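Local coordinates for polyketide synthase (Synechococcus sp., PDB 4GOX), which probably transfers a sulfuryl group from PAPS to an intermediate of olefin biosynthesis, as the sulfotransferase domain of an olefin synthase, at residues Ser31-Gly36 with Glu163-Leu168; Val155-Ala160 with Ile212-Val217. All blocks are in the same frame, centred on the assembly; numbering follows the deposited sequence.

Strand 26-30 leads at its C-terminal end into Ser31-Gly36, the loop that precedes helix 37-45. Contact 1 closes a long loop of chain by bringing this segment against Glu163-Leu168, at the C-terminal end of helix 158-167. Contact 2 starts inside that loop, at the end of strand 149-155 and the beginning of helix 158-167, and closes a shorter one onto Ile212-Val217, where strand 208-212 gives way to helix 213-218. The two closures therefore cross rather than nest, and helix 158-167 serves both. They meet where Arg34 O lies 3.0 Å from Arg156 NH1, a probable hydrogen bond, and together they tie three strand ends of the parallel sheet around adenosine-3'-5'-diphosphate.

Contact 1: residues Ser31-Gly36 with Glu163-Leu168; sequences SSPRSG and ESFTRL. With A3P (adenosine-3'-5'-diphosphate), chain B.
The Arg34 guanidinium is sandwiched: C5' of adenosine-3'-5'-diphosphate lies over the centre of one face, and Leu168 CG covers the other near its rim. Ser164 OG sits at its edge, in the guanidinium plane, and takes a hydrogen bond from Arg34 NE (3.0 Å, N-H...O 160°). The Arg34 chain, bent at chi2 and chi3, curls its head back toward the nucleotide, where NH1 makes a weak hydrogen bond to O1P of the 3'-phosphate (3.3 Å) and a salt bridge to Asp261 OD1. Pro33 CG touches the Phe165 ring edge, 4.2 Å from CE2, with Arg34 CG near the same edge. Ser164 OG is anti to the backbone N (chi1 169°), which lets it also donate to O1P at 2.7 Å. Arg167 NH1 donates a hydrogen bond to the same oxygen at 3.0 Å, while Glu163 pairs with Arg167 in a salt bridge. Around the 5'-phosphate, Ser35 N bonds O4P at 3.1 Å and Gly36 N bonds the ester oxygen O5' at 2.9 Å. This loop corresponds to the 5'-phosphosulfate-binding loop of sulfotransferases, the counterpart of the P-loop. Ser164 thus relays between Arg34 and the 3'-phosphate, whose charge the two arginines probably offset, consistent with selection of a 3'-phosphorylated nucleotide.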
ATOM      1  N   SER A  31      -1.405  -3.090   3.748  1.00 31.12           N
ATOM      2  CA  SER A  31      -1.561  -2.896   5.184  1.00 31.20           C
ATOM      3  C   SER A  31      -2.957  -2.427   5.485  1.00 37.39           C
ATOM      4  O   SER A  31      -3.741  -2.095   4.590  1.00 36.65           O
ATOM      5  CB  SER A  31      -0.581  -1.840   5.696  1.00 32.97           C
ATOM      6  OG  SER A  31      -0.920  -0.532   5.268  1.00 35.26           O
ATOM      7  N   SER A  32      -3.231  -2.341   6.772  1.00 33.50           N
ATOM      8  CA  SER A  32      -4.396  -1.696   7.323  1.00 33.58           C
ATOM      9  C   SER A  32      -4.073  -0.172   7.165  1.00 36.42           C
ATOM     10  O   SER A  32      -2.881   0.193   7.110  1.00 35.29           O
ATOM     11  CB  SER A  32      -4.478  -2.058   8.808  1.00 35.37           C
ATOM     12  OG  SER A  32      -5.081  -1.066   9.618  1.00 44.35           O
ATOM     13  N   PRO A  33      -5.058   0.753   7.156  1.00 34.70           N
ATOM     14  CA  PRO A  33      -4.681   2.184   7.137  1.00 35.27           C
ATOM     15  C   PRO A  33      -3.949   2.571   8.435  1.00 37.89           C
ATOM     16  O   PRO A  33      -4.008   1.834   9.421  1.00 36.36           O
ATOM     17  CB  PRO A  33      -6.024   2.935   7.028  1.00 38.31           C
ATOM     18  CG  PRO A  33      -7.072   1.958   7.251  1.00 43.60           C
ATOM     19  CD  PRO A  33      -6.521   0.563   7.158  1.00 36.78           C
ATOM     20  N   ARG A  34      -3.253   3.720   8.429  1.00 34.61           N
ATOM     21  CA  ARG A  34      -2.552   4.295   9.603  1.00 35.28           C
ATOM     22  C   ARG A  34      -1.400   3.441  10.136  1.00 39.66           C
ATOM     23  O   ARG A  34      -1.121   3.443  11.336  1.00 39.55           O
ATOM     24  CB  ARG A  34      -3.565   4.654  10.726  1.00 34.88           C
ATOM     25  CG  ARG A  34      -4.829   5.435  10.275  1.00 45.34           C
ATOM     26  CD  ARG A  34      -4.559   6.551   9.262  1.00 44.90           C
ATOM     27  NE  ARG A  34      -3.812   7.676   9.826  1.00 60.25           N
ATOM     28  CZ  ARG A  34      -3.176   8.595   9.107  1.00 69.89           C
ATOM     29  NH1 ARG A  34      -2.555   9.600   9.707  1.00 60.03           N
ATOM     30  NH2 ARG A  34      -3.133   8.501   7.780  1.00 53.70           N
ATOM     31  N   SER A  35      -0.722   2.728   9.226  1.00 37.13           N
ATOM     32  CA  SER A  35       0.325   1.757   9.546  1.00 36.24           C
ATOM     33  C   SER A  35       1.727   2.106   9.054  1.00 39.76           C
ATOM     34  O   SER A  35       2.625   1.270   9.155  1.00 38.54           O
ATOM     35  CB  SER A  35      -0.086   0.375   9.035  1.00 38.06           C
ATOM     36  OG  SER A  35      -1.280  -0.061   9.664  1.00 38.99           O
ATOM     37  N   GLY A  36       1.921   3.338   8.574  1.00 37.82           N
ATOM     38  CA  GLY A  36       3.207   3.784   8.050  1.00 36.75           C
ATOM     39  C   GLY A  36       3.383   3.441   6.589  1.00 38.52           C
ATOM     40  O   GLY A  36       4.507   3.454   6.075  1.00 39.42           O
ATOM     41  N   GLU A 163      -5.944   4.264  17.713  1.00 56.28           N
ATOM     42  CA  GLU A 163      -5.773   5.639  18.178  1.00 57.65           C
ATOM     43  C   GLU A 163      -5.690   6.616  16.985  1.00 62.73           C
ATOM     44  O   GLU A 163      -6.414   7.612  16.970  1.00 63.30           O
ATOM     45  CB  GLU A 163      -4.521   5.728  19.073  1.00 59.48           C
ATOM     46  CG  GLU A 163      -4.322   7.071  19.763  1.00 70.45           C
ATOM     47  CD  GLU A 163      -3.729   8.173  18.905  1.00 83.62           C
ATOM     48  OE1 GLU A 163      -2.759   7.900  18.163  1.00 68.02           O
ATOM     49  OE2 GLU A 163      -4.257   9.307  18.956  1.00 79.92           O
ATOM     50  N   SER A 164      -4.829   6.315  15.994  1.00 58.48           N
ATOM     51  CA  SER A 164      -4.629   7.144  14.801  1.00 58.17           C
ATOM     52  C   SER A 164      -5.879   7.241  13.925  1.00 67.77           C
ATOM     53  O   SER A 164      -6.216   8.330  13.463  1.00 67.79           O
ATOM     54  CB  SER A 164      -3.459   6.621  13.979  1.00 56.30           C
ATOM     55  OG  SER A 164      -3.449   7.278  12.727  1.00 55.51           O
ATOM     56  N   PHE A 165      -6.554   6.098  13.693  1.00 67.84           N
ATOM     57  CA  PHE A 165      -7.773   5.999  12.885  1.00 69.19           C
ATOM     58  C   PHE A 165      -8.898   6.826  13.514  1.00 78.29           C
ATOM     59  O   PHE A 165      -9.663   7.469  12.786  1.00 78.44           O
ATOM     60  CB  PHE A 165      -8.189   4.530  12.734  1.00 69.75           C
ATOM     61  CG  PHE A 165      -9.313   4.277  11.767  1.00 71.26           C
ATOM     62  CD1 PHE A 165     -10.640   4.337  12.187  1.00 75.65           C
ATOM     63  CD2 PHE A 165      -9.051   3.940  10.449  1.00 72.58           C
ATOM     64  CE1 PHE A 165     -11.686   4.051  11.306  1.00 76.59           C
ATOM     65  CE2 PHE A 165     -10.094   3.670   9.565  1.00 76.21           C
ATOM     66  CZ  PHE A 165     -11.406   3.729  10.000  1.00 75.32           C
ATOM     67  N   THR A 166      -8.962   6.824  14.865  1.00 78.34           N
ATOM     68  CA  THR A 166      -9.914   7.568  15.697  1.00 80.47           C
ATOM     69  C   THR A 166      -9.744   9.071  15.460  1.00 88.78           C
ATOM     70  O   THR A 166     -10.703   9.735  15.061  1.00 88.84           O
ATOM     71  CB  THR A 166      -9.760   7.132  17.174  1.00 87.33           C
ATOM     72  OG1 THR A 166     -10.446   5.895  17.354  1.00 84.68           O
ATOM     73  CG2 THR A 166     -10.284   8.162  18.169  1.00 90.34           C
ATOM     74  N   ARG A 167      -8.509   9.582  15.679  1.00 88.65           N
ATOM     75  CA  ARG A 167      -8.103  10.983  15.525  1.00 89.85           C
ATOM     76  C   ARG A 167      -8.462  11.545  14.149  1.00 97.40           C
ATOM     77  O   ARG A 167      -9.025  12.639  14.059  1.00 98.12           O
ATOM     78  CB  ARG A 167      -6.584  11.106  15.728  1.00 89.35           C
ATOM     79  CG  ARG A 167      -6.145  11.466  17.135  1.00 96.21           C
ATOM     80  CD  ARG A 167      -4.777  12.133  17.108  1.00 99.20           C
ATOM     81  NE  ARG A 167      -3.667  11.172  17.111  1.00 99.36           N
ATOM     82  CZ  ARG A 167      -2.969  10.805  16.038  1.00103.18           C
ATOM     83  NH1 ARG A 167      -3.262  11.304  14.842  1.00 84.06           N
ATOM     84  NH2 ARG A 167      -1.977   9.931  16.151  1.00 83.82           N
ATOM     85  N   LEU A 168      -8.146  10.785  13.085  1.00 95.56           N
ATOM     86  CA  LEU A 168      -8.356  11.170  11.691  1.00 96.72           C
ATOM     87  C   LEU A 168      -9.821  11.189  11.213  1.00104.36           C
ATOM     88  O   LEU A 168     -10.076  11.612  10.080  1.00104.86           O
ATOM     89  CB  LEU A 168      -7.442  10.338  10.757  1.00 96.11           C
ATOM     90  CG  LEU A 168      -6.013  10.865  10.441  1.00100.44           C
ATOM     91  CD1 LEU A 168      -6.046  12.141   9.615  1.00101.32           C
ATOM     92  CD2 LEU A 168      -5.127  11.000  11.694  1.00102.30           C
TER
HETATM   93  P1  A3P B 401      -0.385   9.517  12.625  1.00 53.27           P
HETATM   94  O1P A3P B 401      -1.863   9.444  12.920  1.00 51.26           O
HETATM   95  O2P A3P B 401      -0.032  10.749  11.819  1.00 59.43           O
HETATM   96  O3P A3P B 401       0.520   9.187  13.780  1.00 51.94           O
HETATM   97  P2  A3P B 401      -0.504   5.420   6.630  1.00 41.91           P
HETATM   98  O4P A3P B 401      -0.501   3.939   6.382  1.00 42.54           O
HETATM   99  O5P A3P B 401      -1.844   6.079   6.749  1.00 41.96           O
HETATM  100  O6P A3P B 401       0.480   6.154   5.748  1.00 44.54           O
HETATM  101  O5' A3P B 401       0.123   5.611   8.093  1.00 43.47           O
HETATM  102  C5' A3P B 401       0.038   6.874   8.773  1.00 42.40           C
HETATM  103  C4' A3P B 401       0.971   6.851   9.980  1.00 42.93           C
HETATM  104  O4' A3P B 401       2.327   6.646   9.603  1.00 43.45           O
HETATM  105  C3' A3P B 401       1.015   8.145  10.768  1.00 44.91           C
HETATM  106  O3' A3P B 401      -0.112   8.264  11.630  1.00 52.41           O
HETATM  107  C2' A3P B 401       2.337   8.053  11.500  1.00 44.90           C
HETATM  108  O2' A3P B 401       2.205   7.440  12.786  1.00 47.39           O
HETATM  109  C1' A3P B 401       3.195   7.165  10.615  1.00 46.46           C
HETATM  110  N9  A3P B 401       4.230   8.034  10.010  1.00 50.47           N
HETATM  111  C8  A3P B 401       4.012   8.955   9.027  1.00 51.19           C
HETATM  112  N7  A3P B 401       5.152   9.618   8.727  1.00 52.04           N
HETATM  113  C5  A3P B 401       6.111   9.122   9.530  1.00 50.74           C
HETATM  114  C6  A3P B 401       7.541   9.412   9.754  1.00 49.96           C
HETATM  115  N6  A3P B 401       8.140  10.347   8.994  1.00 50.00           N
HETATM  116  N1  A3P B 401       8.208   8.686  10.686  1.00 51.52           N
HETATM  117  C2  A3P B 401       7.599   7.721  11.422  1.00 51.35           C
HETATM  118  N3  A3P B 401       6.283   7.431  11.300  1.00 50.19           N
HETATM  119  C4  A3P B 401       5.506   8.081  10.383  1.00 49.98           C

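Contact 2: residues Val155-Ala160 with Ile212-Val217; sequences VRHPYA and IYEDLV. With A3P (adenosine-3'-5'-diphosphate), chain B.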
ATOM      1  N   VAL A 155       2.858  -4.162   8.943  1.00 36.47           N
ATOM      2  CA  VAL A 155       2.018  -4.320  10.137  1.00 37.48           C
ATOM      3  C   VAL A 155       2.399  -3.324  11.200  1.00 41.05           C
ATOM      4  O   VAL A 155       3.595  -3.111  11.448  1.00 40.90           O
ATOM      5  CB  VAL A 155       2.027  -5.768  10.722  1.00 42.81           C
ATOM      6  CG1 VAL A 155       0.908  -5.955  11.749  1.00 42.04           C
ATOM      7  CG2 VAL A 155       1.902  -6.825   9.621  1.00 43.07           C
ATOM      8  N   ARG A 156       1.373  -2.752  11.866  1.00 37.27           N
ATOM      9  CA  ARG A 156       1.531  -1.826  13.000  1.00 38.14           C
ATOM     10  C   ARG A 156       0.685  -2.326  14.158  1.00 42.43           C
ATOM     11  O   ARG A 156      -0.287  -3.058  13.947  1.00 42.16           O
ATOM     12  CB  ARG A 156       1.190  -0.374  12.625  1.00 36.74           C
ATOM     13  CG  ARG A 156       1.598   0.646  13.712  1.00 39.72           C
ATOM     14  CD  ARG A 156       1.303   2.059  13.266  1.00 41.34           C
ATOM     15  NE  ARG A 156       1.798   3.045  14.221  1.00 44.22           N
ATOM     16  CZ  ARG A 156       1.551   4.347  14.139  1.00 57.17           C
ATOM     17  NH1 ARG A 156       0.780   4.824  13.172  1.00 45.42           N
ATOM     18  NH2 ARG A 156       2.053   5.180  15.037  1.00 50.69           N
ATOM     19  N   HIS A 157       1.083  -1.974  15.382  1.00 41.92           N
ATOM     20  CA  HIS A 157       0.427  -2.352  16.633  1.00 42.66           C
ATOM     21  C   HIS A 157      -1.060  -1.991  16.565  1.00 45.98           C
ATOM     22  O   HIS A 157      -1.353  -0.878  16.111  1.00 45.19           O
ATOM     23  CB  HIS A 157       1.105  -1.634  17.809  1.00 45.19           C
ATOM     24  CG  HIS A 157       0.770  -2.239  19.137  1.00 50.38           C
ATOM     25  ND1 HIS A 157      -0.474  -2.065  19.716  1.00 53.11           N
ATOM     26  CD2 HIS A 157       1.521  -3.026  19.939  1.00 52.90           C
ATOM     27  CE1 HIS A 157      -0.439  -2.744  20.852  1.00 54.55           C
ATOM     28  NE2 HIS A 157       0.743  -3.333  21.031  1.00 54.99           N
ATOM     29  N   PRO A 158      -2.018  -2.913  16.922  1.00 41.23           N
ATOM     30  CA  PRO A 158      -3.453  -2.562  16.826  1.00 41.00           C
ATOM     31  C   PRO A 158      -3.831  -1.264  17.574  1.00 48.40           C
ATOM     32  O   PRO A 158      -4.593  -0.464  17.020  1.00 46.32           O
ATOM     33  CB  PRO A 158      -4.167  -3.795  17.426  1.00 43.89           C
ATOM     34  CG  PRO A 158      -3.117  -4.502  18.260  1.00 48.05           C
ATOM     35  CD  PRO A 158      -1.846  -4.280  17.455  1.00 43.00           C
ATOM     36  N   TYR A 159      -3.253  -1.028  18.795  1.00 44.98           N
ATOM     37  CA  TYR A 159      -3.504   0.167  19.627  1.00 47.19           C
ATOM     38  C   TYR A 159      -3.126   1.438  18.906  1.00 51.25           C
ATOM     39  O   TYR A 159      -3.873   2.412  18.984  1.00 51.42           O
ATOM     40  CB  TYR A 159      -2.712   0.122  20.962  1.00 50.86           C
ATOM     41  CG  TYR A 159      -3.246  -0.793  22.045  1.00 55.14           C
ATOM     42  CD1 TYR A 159      -4.304  -1.659  21.798  1.00 56.51           C
ATOM     43  CD2 TYR A 159      -2.687  -0.797  23.317  1.00 58.91           C
ATOM     44  CE1 TYR A 159      -4.814  -2.482  22.797  1.00 59.07           C
ATOM     45  CE2 TYR A 159      -3.187  -1.622  24.325  1.00 61.84           C
ATOM     46  CZ  TYR A 159      -4.249  -2.469  24.059  1.00 69.68           C
ATOM     47  OH  TYR A 159      -4.751  -3.297  25.038  1.00 71.38           O
ATOM     48  N   ALA A 160      -1.953   1.444  18.226  1.00 47.72           N
ATOM     49  CA  ALA A 160      -1.466   2.616  17.486  1.00 47.07           C
ATOM     50  C   ALA A 160      -2.352   2.904  16.292  1.00 49.53           C
ATOM     51  O   ALA A 160      -2.705   4.054  16.076  1.00 47.96           O
ATOM     52  CB  ALA A 160      -0.035   2.411  17.044  1.00 47.74           C
ATOM     53  N   ILE A 212       7.367  -5.118  10.162  1.00 39.13           N
ATOM     54  CA  ILE A 212       6.829  -4.531  11.380  1.00 38.70           C
ATOM     55  C   ILE A 212       7.190  -3.051  11.397  1.00 43.76           C
ATOM     56  O   ILE A 212       8.369  -2.704  11.487  1.00 45.21           O
ATOM     57  CB  ILE A 212       7.349  -5.291  12.628  1.00 42.14           C
ATOM     58  CG1 ILE A 212       7.041  -6.816  12.523  1.00 42.58           C
ATOM     59  CG2 ILE A 212       6.804  -4.677  13.910  1.00 41.64           C
ATOM     60  CD1 ILE A 212       5.488  -7.219  12.377  1.00 44.62           C
ATOM     61  N   TYR A 213       6.163  -2.182  11.327  1.00 39.93           N
ATOM     62  CA  TYR A 213       6.312  -0.724  11.357  1.00 39.69           C
ATOM     63  C   TYR A 213       7.254  -0.272  12.480  1.00 46.24           C
ATOM     64  O   TYR A 213       8.115   0.580  12.231  1.00 47.40           O
ATOM     65  CB  TYR A 213       4.947  -0.043  11.502  1.00 38.47           C
ATOM     66  CG  TYR A 213       5.054   1.413  11.881  1.00 38.86           C
ATOM     67  CD1 TYR A 213       5.264   2.392  10.913  1.00 39.22           C
ATOM     68  CD2 TYR A 213       4.969   1.813  13.211  1.00 40.79           C
ATOM     69  CE1 TYR A 213       5.375   3.739  11.261  1.00 40.67           C
ATOM     70  CE2 TYR A 213       5.085   3.150  13.571  1.00 43.37           C
ATOM     71  CZ  TYR A 213       5.281   4.111  12.592  1.00 47.73           C
ATOM     72  OH  TYR A 213       5.393   5.426  12.954  1.00 47.08           O
ATOM     73  N   GLU A 214       7.095  -0.847  13.705  1.00 41.82           N
ATOM     74  CA  GLU A 214       7.915  -0.532  14.890  1.00 44.02           C
ATOM     75  C   GLU A 214       9.379  -0.833  14.607  1.00 50.48           C
ATOM     76  O   GLU A 214      10.214  -0.028  14.973  1.00 52.87           O
ATOM     77  CB  GLU A 214       7.431  -1.289  16.159  1.00 45.92           C
ATOM     78  CG  GLU A 214       6.059  -0.867  16.680  1.00 47.64           C
ATOM     79  CD  GLU A 214       4.827  -1.233  15.858  1.00 55.55           C
ATOM     80  OE1 GLU A 214       4.941  -2.043  14.911  1.00 46.07           O
ATOM     81  OE2 GLU A 214       3.739  -0.691  16.154  1.00 43.95           O
ATOM     82  N   ASP A 215       9.693  -1.941  13.889  1.00 46.78           N
ATOM     83  CA  ASP A 215      11.086  -2.246  13.517  1.00 47.44           C
ATOM     84  C   ASP A 215      11.567  -1.254  12.421  1.00 51.54           C
ATOM     85  O   ASP A 215      12.702  -0.824  12.443  1.00 52.86           O
ATOM     86  CB  ASP A 215      11.214  -3.690  12.998  1.00 48.12           C
ATOM     87  CG  ASP A 215      10.940  -4.802  14.006  1.00 58.53           C
ATOM     88  OD1 ASP A 215      10.784  -5.978  13.569  1.00 58.85           O
ATOM     89  OD2 ASP A 215      10.874  -4.503  15.227  1.00 60.23           O
ATOM     90  N   LEU A 216      10.700  -0.927  11.446  1.00 45.42           N
ATOM     91  CA  LEU A 216      11.044  -0.011  10.373  1.00 43.91           C
ATOM     92  C   LEU A 216      11.468   1.354  10.921  1.00 49.17           C
ATOM     93  O   LEU A 216      12.456   1.899  10.468  1.00 48.26           O
ATOM     94  CB  LEU A 216       9.848   0.119   9.403  1.00 41.12           C
ATOM     95  CG  LEU A 216       9.923   1.134   8.245  1.00 44.67           C
ATOM     96  CD1 LEU A 216      11.049   0.793   7.257  1.00 44.37           C
ATOM     97  CD2 LEU A 216       8.562   1.223   7.534  1.00 41.86           C
ATOM     98  N   VAL A 217      10.729   1.909  11.873  1.00 47.74           N
ATOM     99  CA  VAL A 217      11.068   3.235  12.366  1.00 49.26           C
ATOM    100  C   VAL A 217      12.237   3.262  13.340  1.00 56.55           C
ATOM    101  O   VAL A 217      12.918   4.284  13.442  1.00 58.19           O
ATOM    102  CB  VAL A 217       9.858   4.098  12.791  1.00 52.45           C
ATOM    103  CG1 VAL A 217       8.834   4.194  11.667  1.00 49.02           C
ATOM    104  CG2 VAL A 217       9.222   3.586  14.072  1.00 52.87           C
TER
HETATM  105  P1  A3P B 401      -0.385   9.517  12.625  1.00 53.27           P
HETATM  106  O1P A3P B 401      -1.863   9.444  12.920  1.00 51.26           O
HETATM  107  O2P A3P B 401      -0.032  10.749  11.819  1.00 59.43           O
HETATM  108  O3P A3P B 401       0.520   9.187  13.780  1.00 51.94           O
HETATM  109  P2  A3P B 401      -0.504   5.420   6.630  1.00 41.91           P
HETATM  110  O4P A3P B 401      -0.501   3.939   6.382  1.00 42.54           O
HETATM  111  O5P A3P B 401      -1.844   6.079   6.749  1.00 41.96           O
HETATM  112  O6P A3P B 401       0.480   6.154   5.748  1.00 44.54           O
HETATM  113  O5' A3P B 401       0.123   5.611   8.093  1.00 43.47           O
HETATM  114  C5' A3P B 401       0.038   6.874   8.773  1.00 42.40           C
HETATM  115  C4' A3P B 401       0.971   6.851   9.980  1.00 42.93           C
HETATM  116  O4' A3P B 401       2.327   6.646   9.603  1.00 43.45           O
HETATM  117  C3' A3P B 401       1.015   8.145  10.768  1.00 44.91           C
HETATM  118  O3' A3P B 401      -0.112   8.264  11.630  1.00 52.41           O
HETATM  119  C2' A3P B 401       2.337   8.053  11.500  1.00 44.90           C
HETATM  120  O2' A3P B 401       2.205   7.440  12.786  1.00 47.39           O
HETATM  121  C1' A3P B 401       3.195   7.165  10.615  1.00 46.46           C
HETATM  122  N9  A3P B 401       4.230   8.034  10.010  1.00 50.47           N
HETATM  123  C8  A3P B 401       4.012   8.955   9.027  1.00 51.19           C
HETATM  124  N7  A3P B 401       5.152   9.618   8.727  1.00 52.04           N
HETATM  125  C5  A3P B 401       6.111   9.122   9.530  1.00 50.74           C
HETATM  126  C6  A3P B 401       7.541   9.412   9.754  1.00 49.96           C
HETATM  127  N6  A3P B 401       8.140  10.347   8.994  1.00 50.00           N
HETATM  128  N1  A3P B 401       8.208   8.686  10.686  1.00 51.52           N
HETATM  129  C2  A3P B 401       7.599   7.721  11.422  1.00 51.35           C
HETATM  130  N3  A3P B 401       6.283   7.431  11.300  1.00 50.19           N
HETATM  131  C4  A3P B 401       5.506   8.081  10.383  1.00 49.98           C
HETATM  132  O   HOH W   1       3.221   1.968  16.568  1.00 45.76           O
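Val155 and Ile212 form a parallel beta bridge, extended by a nearly straight hydrogen bond from Tyr213 N to Val155 O (2.7 Å, N-H...O 168°). Arg156 and Tyr213 run side by side in the same direction, with Arg156 CD over one face of the phenol ring in a CH-pi contact, 4.1 Å from the ring centroid. Arg156 is extended from CG to NE, which carries its guanidinium to the nucleotide, where NH1 and NH2 make weak bonds to the ribose O2'; Leu274 O takes a hydrogen bond from NH2. Tyr213 OH donates to adenine N3 at 2.7 Å. Here two neighbouring strands of the P-loop-type parallel sheet end, each running into a helix, and their C-terminal ends line the nucleotide pocket. Replacing Arg156 by an alanine is likely to leave one face of the Tyr213 ring uncovered and its hold beside the base looser, with O2' losing both weak donors. A bend at chi2 (70°) turns the Glu214 carboxylate back to the start of helix 158-167, where OE2 accepts from His157 N at 3.0 Å on its syn side; one water links OE2 to Arg156 NE. Tyr300 OH hydrogen-bonds Glu214 OE1 and His157 NE2 hydrogen-bonds Asp301 O, while His157 ND1 caps helix 158-167 by accepting from Tyr159 N.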